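Local coordinates for protein calreticulin, putative (Trypanosoma cruzi, PDB 5HCF) that probably acts as a lectin-type chaperone that recognises both carbohydrate and polypeptide through its globular domain, at residues 87-92 / 97-102; 147-152 / 234-239; 177-182 / 199-204. One frame throughout, in Å; residues are numbered along the deposited sequence. Where two conformers were deposited one is given.

Contact 1. Residues 87-92 / 97-102; sequences YIKLLP and EKFHGE
Phe-99 swings in from the 97-102 loop to meet Leu-91 on the strand, with CE1 of its ring 3.5 Å from CD2 of Leu-91. The leucine methyl approaches the ring obliquely, and the two side chains cross at about a right angle. On Lys-89, two residues back on the same side of the strand, CD lies near the plane of the ring at its edge, 4.5 Å from Phe-99 CZ. The phenylalanine therefore packs mainly on one leucine methyl, with the aliphatic part of Lys-89 passing loosely at its edge. The ring reaches the strand because Phe-99 CG lies anti to the backbone N (chi1 175°). The extended lysine chain carries NZ to 3.7 Å from Gly-101 O, a loose approach, while its salt bridge goes to Asp-214 on the neighbouring strand 208-217, a residue the Phe-99 side chain also touches.

Further out, the loop is held by polar bonds within itself and to residues near the N terminus. His-100, directed away from the strand, donates from ND1 to Lys-98 O at 2.8 Å, with the oxygen in the plane of the imidazole, and its ring stacks on His-19. Ser-17 OG bonds to the carbonyl oxygens of both Glu-97 and Phe-99. As in other calreticulins, strand 83-91 probably forms part of the carbohydrate-binding face of the concave sheet. An acetic acid, probably from the crystallisation liquor, lies about 5 Å from Gly-101. The chemistry divides: apolar contact seats the loop on the strand, while Asp-214 probably holds the lysine ammonium group in place.

Contact 2. Residues 147-152 / 234-239; sequences VYTLHI and KEVLDL
Thr-149 sends its CB toward the helix, and its methyl CG2, set obliquely on that carbon, lies over the gap between the ends of two consecutive helical side chains, Val-236 and Leu-237. CG2 stands 4.2 Å from Val-236 CG1 and 4.5 Å from Leu-237 CD2, and these two methyl carbons are themselves 5.3 Å apart. They reach the threonine differently. Val-236 sends its CB toward the strand and presents CG1 directly, whereas Leu-237 leaves the helix to one side and only its end comes back to the methyl.

With chi1 of Thr-149 at -53°, CG2 is anti to the backbone N and OG1 diverges from it, so the methyl meets the helical side chains while the hydroxyl is hydrogen-bonded to Ser-72 OG on the adjacent strand 69-76. Val-70 of that strand also touches both Thr-149 and Val-236, so the helix rests on two neighbouring strands. This is helix 233-243 lying against the outer surface of the convex sheet in the legume-lectin-like sandwich. The alternating neighbours Tyr-148 and Leu-150 face the other way, into the core, where they touch strand 107-114 of the opposing sheet.

No hydrogen bond spans the two segments, and the methyl contacts are not tight. The threonine therefore serves both environments at once, its hydroxyl satisfied within the sheet and its methyl left to apolar packing beneath the helix.

Contact 3. Residues 177-182 / 199-204; sequences SLLLPR and SELHKV
A small, purely apolar cluster in which Leu-178 and Leu-179 close on Leu-201 joins two parts of the long connection between helix 172-175 and strand 208-217. In Leu-201, CG lies anti to the carbonyl carbon (chi1 -67°), which carries the forked end toward the 177-182 limb. Both methyls take part. CD1 lies 3.9 Å from Leu-178 CD1, and CD2 is equally close to that same carbon, so one methyl of Leu-178 fits against the fork of the partner; the two side chains meet at a slant. Leu-179 instead reaches Leu-201 tip to tip, its CD2 4.0 Å from Leu-201 CD2. The latter methyl also comes within 4.1 Å of Leu-178 CB, so it is set against both consecutive leucines.

Tyr-126, on strand 117-126 of the lectin-like sandwich, touches all three side chains and gives the cluster a footing on the seven-stranded sheet. Leu-172 and Glu-173 of the short helix also contact Leu-201. In calreticulins the arm-like P domain is inserted into this connection; this globular-domain construct probably lacks it, so the leucines would lie near the base of that arm.

Polar bonds hold the chain around the cluster. Arg-182 forms salt bridges through NH2 with Glu-173 and Glu-197, linking the short helix to both limbs of the connection. On the other limb, Lys-203 N bonds to Glu-200 O at 3.1 Å, a turn that brackets Leu-201, while the amide of His-202, the residue after Leu-201, is hydrogen-bonded to Asn-156 OD1.

Overall arrangement
From the N terminus, contact 1 comes first and closes the shortest loop, folding the connection that leaves strand 83-91 back over that strand before strand 107-114 begins. Contact 2 opens only afterwards, on strand 145-152, and closes far along the chain at helix 233-243. Contact 3 falls entirely within that span, drawing together two limbs of the connection ahead of strand 208-217. Contacts 1 and 2 lie on opposite sides of the chain's centre, one on each sheet of the sandwich, their centres about 22 Å apart. Contacts 2 and 3 meet directly, where Ile-152 packs on His-202, so the convex sheet is joined to the long connection.

Contact 1. Residues 87-92 / 97-102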
loop_
_atom_site.group_PDB
_atom_site.type_symbol
_atom_site.label_atom_id
_atom_site.label_comp_id
_atom_site.label_asym_id
_atom_site.label_seq_id
_atom_site.Cartn_x
_atom_site.Cartn_y
_atom_site.Cartn_z
ATOM N N TYR A 87 0.355 -4.916 2.995
ATOM C CA TYR A 87 0.614 -3.510 2.722
ATOM C C TYR A 87 2.023 -3.299 2.175
ATOM O O TYR A 87 2.927 -4.092 2.442
ATOM C CB TYR A 87 0.424 -2.688 3.995
ATOM C CG TYR A 87 1.184 -3.235 5.184
ATOM C CD1 TYR A 87 2.517 -2.892 5.402
ATOM C CD2 TYR A 87 0.573 -4.098 6.087
ATOM C CE1 TYR A 87 3.220 -3.395 6.491
ATOM C CE2 TYR A 87 1.266 -4.602 7.176
ATOM C CZ TYR A 87 2.586 -4.247 7.373
ATOM O OH TYR A 87 3.270 -4.750 8.455
ATOM N N ILE A 88 2.205 -2.219 1.421
ATOM C CA ILE A 88 3.512 -1.871 0.874
ATOM C C ILE A 88 4.047 -0.598 1.524
ATOM O O ILE A 88 3.311 0.115 2.214
ATOM C CB ILE A 88 3.464 -1.659 -0.653
ATOM C CG1 ILE A 88 2.758 -0.338 -0.981
ATOM C CG2 ILE A 88 2.782 -2.835 -1.334
ATOM C CD1 ILE A 88 2.811 0.050 -2.441
ATOM N N LYS A 89 5.330 -0.322 1.301
ATOM C CA LYS A 89 5.965 0.879 1.831
ATOM C C LYS A 89 6.700 1.652 0.742
ATOM O O LYS A 89 7.284 1.061 -0.167
ATOM C CB LYS A 89 6.945 0.519 2.950
ATOM C CG LYS A 89 6.303 -0.107 4.186
ATOM C CD LYS A 89 7.366 -0.438 5.220
ATOM C CE LYS A 89 6.760 -0.747 6.569
ATOM N NZ LYS A 89 7.811 -1.046 7.578
ATOM N N LEU A 90 6.680 2.977 0.850
ATOM C CA LEU A 90 7.465 3.829 -0.034
ATOM C C LEU A 90 8.551 4.511 0.796
ATOM O O LEU A 90 8.254 5.174 1.789
ATOM C CB LEU A 90 6.576 4.858 -0.738
ATOM C CG LEU A 90 5.326 4.299 -1.429
ATOM C CD1 LEU A 90 4.514 5.412 -2.067
ATOM C CD2 LEU A 90 5.702 3.255 -2.465
ATOM N N LEU A 91 9.808 4.336 0.398
ATOM C CA LEU A 91 10.922 4.741 1.246
ATOM C C LEU A 91 11.903 5.660 0.537
ATOM O O LEU A 91 12.160 5.500 -0.658
ATOM C CB LEU A 91 11.675 3.509 1.754
ATOM C CG LEU A 91 10.854 2.315 2.249
ATOM C CD1 LEU A 91 10.691 1.261 1.163
ATOM C CD2 LEU A 91 11.488 1.704 3.489
ATOM N N PRO A 92 12.459 6.629 1.284
ATOM C CA PRO A 92 13.604 7.429 0.839
ATOM C C PRO A 92 14.874 6.580 0.862
ATOM O O PRO A 92 14.791 5.410 1.237
ATOM C CB PRO A 92 13.663 8.564 1.862
ATOM C CG PRO A 92 13.064 7.987 3.088
ATOM C CD PRO A 92 11.989 7.037 2.621
ATOM N N GLU A 97 19.421 -4.413 1.554
ATOM C CA GLU A 97 19.869 -5.616 2.259
ATOM C C GLU A 97 19.708 -5.517 3.779
ATOM O O GLU A 97 19.703 -6.539 4.472
ATOM C CB GLU A 97 21.322 -5.940 1.899
ATOM C CG GLU A 97 21.491 -6.399 0.460
ATOM C CD GLU A 97 22.879 -6.929 0.170
ATOM O OE1 GLU A 97 23.734 -6.907 1.083
ATOM O OE2 GLU A 97 23.111 -7.372 -0.975
ATOM N N LYS A 98 19.581 -4.297 4.294
ATOM C CA LYS A 98 19.315 -4.112 5.717
ATOM C C LYS A 98 17.896 -3.608 5.912
ATOM O O LYS A 98 17.560 -3.054 6.957
ATOM C CB LYS A 98 20.300 -3.147 6.368
ATOM C CG LYS A 98 21.755 -3.556 6.285
ATOM C CD LYS A 98 22.617 -2.427 6.820
ATOM C CE LYS A 98 24.099 -2.738 6.702
ATOM N NZ LYS A 98 24.898 -1.726 7.465
ATOM N N PHE A 99 17.067 -3.809 4.894
ATOM C CA PHE A 99 15.682 -3.376 4.936
ATOM C C PHE A 99 14.888 -4.215 5.927
ATOM O O PHE A 99 14.861 -5.439 5.841
ATOM C CB PHE A 99 15.061 -3.475 3.544
ATOM C CG PHE A 99 13.594 -3.158 3.506
ATOM C CD1 PHE A 99 13.084 -2.060 4.183
ATOM C CD2 PHE A 99 12.722 -3.961 2.786
ATOM C CE1 PHE A 99 11.733 -1.773 4.142
ATOM C CE2 PHE A 99 11.373 -3.678 2.741
ATOM C CZ PHE A 99 10.877 -2.582 3.418
ATOM N N HIS A 100 14.241 -3.548 6.873
ATOM C CA HIS A 100 13.416 -4.246 7.851
ATOM C C HIS A 100 12.371 -3.302 8.431
ATOM O O HIS A 100 12.273 -2.139 8.022
ATOM C CB HIS A 100 14.280 -4.845 8.964
ATOM C CG HIS A 100 14.980 -3.824 9.805
ATOM N ND1 HIS A 100 15.968 -2.999 9.311
ATOM C CD2 HIS A 100 14.832 -3.492 11.111
ATOM C CE1 HIS A 100 16.396 -2.203 10.273
ATOM N NE2 HIS A 100 15.723 -2.482 11.376
ATOM N N GLY A 101 11.591 -3.813 9.379
ATOM C CA GLY A 101 10.501 -3.064 9.980
ATOM C C GLY A 101 10.851 -1.674 10.478
ATOM O O GLY A 101 9.985 -0.806 10.540
ATOM N N GLU A 102 12.117 -1.458 10.825
ATOM C CA GLU A 102 12.542 -0.196 11.429
ATOM C C GLU A 102 13.060 0.806 10.397
ATOM O O GLU A 102 13.236 1.984 10.703
ATOM C CB GLU A 102 13.621 -0.452 12.482
ATOM C CG GLU A 102 13.250 -1.497 13.517
ATOM C CD GLU A 102 12.327 -0.950 14.584
ATOM O OE1 GLU A 102 12.785 -0.771 15.734
ATOM O OE2 GLU A 102 11.142 -0.706 14.268
#

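Contact 2. Residues 147-152 / 234-239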
loop_
_atom_site.group_PDB
_atom_site.type_symbol
_atom_site.label_atom_id
_atom_site.label_comp_id
_atom_site.label_asym_id
_atom_site.label_seq_id
_atom_site.Cartn_x
_atom_site.Cartn_y
_atom_site.Cartn_z
ATOM N N VAL A 147 -7.905 -4.000 -4.812
ATOM C CA VAL A 147 -6.963 -2.953 -5.192
ATOM C C VAL A 147 -7.025 -1.777 -4.223
ATOM O O VAL A 147 -8.107 -1.321 -3.851
ATOM C CB VAL A 147 -7.245 -2.439 -6.619
ATOM C CG1 VAL A 147 -6.158 -1.464 -7.067
ATOM C CG2 VAL A 147 -7.367 -3.606 -7.589
ATOM N N TYR A 148 -5.859 -1.282 -3.825
ATOM C CA TYR A 148 -5.793 -0.162 -2.896
ATOM C C TYR A 148 -5.071 1.006 -3.547
ATOM O O TYR A 148 -3.905 0.902 -3.921
ATOM C CB TYR A 148 -5.107 -0.583 -1.597
ATOM C CG TYR A 148 -5.758 -1.796 -0.970
ATOM C CD1 TYR A 148 -5.432 -3.080 -1.394
ATOM C CD2 TYR A 148 -6.714 -1.659 0.031
ATOM C CE1 TYR A 148 -6.029 -4.189 -0.832
ATOM C CE2 TYR A 148 -7.314 -2.761 0.599
ATOM C CZ TYR A 148 -6.971 -4.025 0.163
ATOM O OH TYR A 148 -7.565 -5.131 0.724
ATOM N N THR A 149 -5.784 2.118 -3.687
ATOM C CA THR A 149 -5.266 3.282 -4.393
ATOM C C THR A 149 -5.344 4.523 -3.517
ATOM O O THR A 149 -6.360 4.772 -2.871
ATOM C CB THR A 149 -6.045 3.542 -5.702
ATOM O OG1 THR A 149 -6.063 2.353 -6.503
ATOM C CG2 THR A 149 -5.401 4.666 -6.487
ATOM N N LEU A 150 -4.262 5.294 -3.495
ATOM C CA LEU A 150 -4.196 6.502 -2.679
ATOM C C LEU A 150 -3.817 7.711 -3.515
ATOM O O LEU A 150 -2.817 7.696 -4.237
ATOM C CB LEU A 150 -3.187 6.340 -1.540
ATOM C CG LEU A 150 -3.060 7.563 -0.629
ATOM C CD1 LEU A 150 -4.413 7.910 -0.029
ATOM C CD2 LEU A 150 -2.028 7.352 0.455
ATOM N N HIS A 151 -4.626 8.757 -3.416
ATOM C CA HIS A 151 -4.315 10.029 -4.042
ATOM C C HIS A 151 -3.959 11.054 -2.980
ATOM O O HIS A 151 -4.798 11.408 -2.149
ATOM C CB HIS A 151 -5.490 10.528 -4.883
ATOM C CG HIS A 151 -5.240 11.848 -5.545
ATOM N ND1 HIS A 151 -6.265 12.681 -5.959
ATOM C CD2 HIS A 151 -4.091 12.491 -5.860
ATOM C CE1 HIS A 151 -5.755 13.768 -6.501
ATOM N NE2 HIS A 151 -4.436 13.679 -6.457
ATOM N N ILE A 152 -2.703 11.496 -2.994
ATOM C CA ILE A 152 -2.265 12.628 -2.182
ATOM C C ILE A 152 -2.145 13.860 -3.071
ATOM O O ILE A 152 -1.243 13.945 -3.906
ATOM C CB ILE A 152 -0.916 12.362 -1.492
ATOM C CG1 ILE A 152 -0.975 11.057 -0.702
ATOM C CG2 ILE A 152 -0.543 13.515 -0.573
ATOM C CD1 ILE A 152 -1.787 11.160 0.558
ATOM N N LYS A 234 -6.741 9.920 -12.771
ATOM C CA LYS A 234 -7.491 9.217 -13.811
ATOM C C LYS A 234 -6.616 8.221 -14.552
ATOM O O LYS A 234 -7.055 7.118 -14.873
ATOM C CB LYS A 234 -8.114 10.195 -14.812
ATOM C CG LYS A 234 -9.389 10.859 -14.318
ATOM C CD LYS A 234 -9.732 12.091 -15.143
ATOM C CE LYS A 234 -10.988 12.771 -14.626
ATOM N NZ LYS A 234 -11.270 14.017 -15.386
ATOM N N GLU A 235 -5.382 8.627 -14.832
ATOM C CA GLU A 235 -4.419 7.763 -15.504
ATOM C C GLU A 235 -4.220 6.444 -14.762
ATOM O O GLU A 235 -4.209 5.368 -15.365
ATOM C CB GLU A 235 -3.080 8.479 -15.653
ATOM C CG GLU A 235 -2.264 7.976 -16.822
ATOM C CD GLU A 235 -1.005 8.778 -17.034
ATOM O OE1 GLU A 235 -0.221 8.887 -16.071
ATOM O OE2 GLU A 235 -0.796 9.290 -18.156
ATOM N N VAL A 236 -4.066 6.539 -13.449
ATOM C CA VAL A 236 -3.872 5.368 -12.612
ATOM C C VAL A 236 -5.140 4.522 -12.534
ATOM O O VAL A 236 -5.077 3.294 -12.602
ATOM C CB VAL A 236 -3.434 5.772 -11.194
ATOM C CG1 VAL A 236 -3.476 4.578 -10.258
ATOM C CG2 VAL A 236 -2.047 6.394 -11.235
ATOM N N LEU A 237 -6.286 5.183 -12.400
ATOM C CA LEU A 237 -7.565 4.482 -12.331
ATOM C C LEU A 237 -7.885 3.810 -13.664
ATOM O O LEU A 237 -8.494 2.742 -13.695
ATOM C CB LEU A 237 -8.687 5.442 -11.932
ATOM C CG LEU A 237 -8.601 5.996 -10.506
ATOM C CD1 LEU A 237 -9.667 7.056 -10.259
ATOM C CD2 LEU A 237 -8.713 4.867 -9.486
ATOM N N ASP A 238 -7.468 4.434 -14.763
ATOM C CA ASP A 238 -7.592 3.815 -16.078
ATOM C C ASP A 238 -6.763 2.540 -16.137
ATOM O O ASP A 238 -7.181 1.535 -16.712
ATOM C CB ASP A 238 -7.148 4.776 -17.179
ATOM C CG ASP A 238 -8.169 5.859 -17.453
ATOM O OD1 ASP A 238 -9.347 5.674 -17.074
ATOM O OD2 ASP A 238 -7.792 6.894 -18.047
ATOM N N LEU A 239 -5.582 2.595 -15.534
ATOM C CA LEU A 239 -4.673 1.458 -15.516
ATOM C C LEU A 239 -5.216 0.339 -14.629
ATOM O O LEU A 239 -4.923 -0.836 -14.850
ATOM C CB LEU A 239 -3.290 1.896 -15.032
ATOM C CG LEU A 239 -2.110 0.972 -15.324
ATOM C CD1 LEU A 239 -1.935 0.807 -16.818
ATOM C CD2 LEU A 239 -0.839 1.516 -14.695
#

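Contact 3. Residues 177-182 / 199-204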
loop_
_atom_site.group_PDB
_atom_site.type_symbol
_atom_site.label_atom_id
_atom_site.label_comp_id
_atom_site.label_asym_id
_atom_site.label_seq_id
_atom_site.Cartn_x
_atom_site.Cartn_y
_atom_site.Cartn_z
ATOM N N SER A 177 -3.033 13.234 12.839
ATOM C CA SER A 177 -2.514 14.172 13.834
ATOM C C SER A 177 -1.133 14.654 13.407
ATOM O O SER A 177 -0.112 14.129 13.851
ATOM C CB SER A 177 -2.447 13.538 15.226
ATOM O OG SER A 177 -3.719 13.061 15.626
ATOM N N LEU A 178 -1.115 15.650 12.527
ATOM C CA LEU A 178 0.129 16.163 11.972
ATOM C C LEU A 178 0.541 17.467 12.622
ATOM O O LEU A 178 1.706 17.648 12.976
ATOM C CB LEU A 178 0.005 16.357 10.460
ATOM C CG LEU A 178 -0.407 15.111 9.680
ATOM C CD1 LEU A 178 -0.582 15.409 8.193
ATOM C CD2 LEU A 178 0.618 14.007 9.904
ATOM N N LEU A 179 -0.416 18.373 12.789
ATOM C CA LEU A 179 -0.105 19.714 13.269
ATOM C C LEU A 179 -0.626 19.962 14.679
ATOM O O LEU A 179 -1.389 19.158 15.227
ATOM C CB LEU A 179 -0.673 20.754 12.304
ATOM C CG LEU A 179 -0.162 20.673 10.863
ATOM C CD1 LEU A 179 -0.850 21.700 9.991
ATOM C CD2 LEU A 179 1.354 20.851 10.802
ATOM N N LEU A 180 -0.191 21.075 15.262
ATOM C CA LEU A 180 -0.658 21.507 16.573
ATOM C C LEU A 180 -2.126 21.913 16.504
ATOM O O LEU A 180 -2.670 22.096 15.418
ATOM C CB LEU A 180 0.189 22.675 17.080
ATOM C CG LEU A 180 1.664 22.392 17.382
ATOM C CD1 LEU A 180 2.399 23.682 17.733
ATOM C CD2 LEU A 180 1.802 21.373 18.501
ATOM N N PRO A 181 -2.772 22.067 17.668
ATOM C CA PRO A 181 -4.164 22.529 17.700
ATOM C C PRO A 181 -4.276 23.996 17.301
ATOM O O PRO A 181 -3.434 24.805 17.698
ATOM C CB PRO A 181 -4.576 22.333 19.167
ATOM C CG PRO A 181 -3.524 21.447 19.768
ATOM C CD PRO A 181 -2.268 21.735 19.009
ATOM N N ARG A 182 -5.302 24.332 16.526
ATOM C CA ARG A 182 -5.496 25.703 16.079
ATOM C C ARG A 182 -6.024 26.571 17.216
ATOM O O ARG A 182 -5.736 27.770 17.277
ATOM C CB ARG A 182 -6.440 25.750 14.879
ATOM C CG ARG A 182 -5.778 25.317 13.581
ATOM C CD ARG A 182 -6.719 25.423 12.398
ATOM N NE ARG A 182 -6.087 24.951 11.171
ATOM C CZ ARG A 182 -5.342 25.704 10.368
ATOM N NH1 ARG A 182 -5.143 26.989 10.645
ATOM N NH2 ARG A 182 -4.806 25.175 9.275
ATOM N N SER A 199 1.809 24.037 4.437
ATOM C CA SER A 199 1.167 23.856 3.147
ATOM C C SER A 199 1.767 22.675 2.395
ATOM O O SER A 199 1.305 22.329 1.310
ATOM C CB SER A 199 1.294 25.126 2.306
ATOM O OG SER A 199 2.652 25.397 2.008
ATOM N N GLU A 200 2.786 22.049 2.980
ATOM C CA GLU A 200 3.482 20.942 2.328
ATOM C C GLU A 200 3.364 19.626 3.096
ATOM O O GLU A 200 4.283 18.809 3.075
ATOM C CB GLU A 200 4.967 21.283 2.127
ATOM C CG GLU A 200 5.226 22.525 1.285
ATOM C CD GLU A 200 6.707 22.758 1.014
ATOM O OE1 GLU A 200 7.532 22.485 1.917
ATOM O OE2 GLU A 200 7.044 23.208 -0.105
ATOM N N LEU A 201 2.238 19.424 3.772
ATOM C CA LEU A 201 1.957 18.143 4.410
ATOM C C LEU A 201 2.041 17.012 3.399
ATOM O O LEU A 201 2.620 15.959 3.666
ATOM C CB LEU A 201 0.573 18.153 5.063
ATOM C CG LEU A 201 0.371 19.072 6.267
ATOM C CD1 LEU A 201 -1.071 19.003 6.743
ATOM C CD2 LEU A 201 1.340 18.718 7.395
ATOM N N HIS A 202 1.450 17.241 2.232
ATOM C CA HIS A 202 1.404 16.242 1.167
ATOM C C HIS A 202 2.783 15.870 0.633
ATOM O O HIS A 202 2.986 14.761 0.143
ATOM C CB HIS A 202 0.547 16.756 0.011
ATOM C CG HIS A 202 1.275 17.691 -0.901
ATOM N ND1 HIS A 202 1.972 17.259 -2.010
ATOM C CD2 HIS A 202 1.441 19.035 -0.856
ATOM C CE1 HIS A 202 2.519 18.296 -2.616
ATOM N NE2 HIS A 202 2.212 19.385 -1.936
ATOM N N LYS A 203 3.728 16.802 0.733
ATOM C CA LYS A 203 5.033 16.643 0.101
ATOM C C LYS A 203 5.965 15.692 0.829
ATOM O O LYS A 203 6.080 15.717 2.052
ATOM C CB LYS A 203 5.700 18.014 -0.036
ATOM C CG LYS A 203 6.938 18.047 -0.909
ATOM C CD LYS A 203 7.598 19.416 -0.808
ATOM C CE LYS A 203 8.355 19.568 0.512
ATOM N NZ LYS A 203 9.749 19.054 0.520
ATOM N N VAL A 204 6.633 14.848 0.056
ATOM C CA VAL A 204 7.645 13.966 0.602
ATOM C C VAL A 204 8.809 14.802 1.115
ATOM O O VAL A 204 9.282 15.699 0.418
ATOM C CB VAL A 204 8.139 12.953 -0.451
ATOM C CG1 VAL A 204 7.001 12.030 -0.872
ATOM C CG2 VAL A 204 8.723 13.673 -1.657
#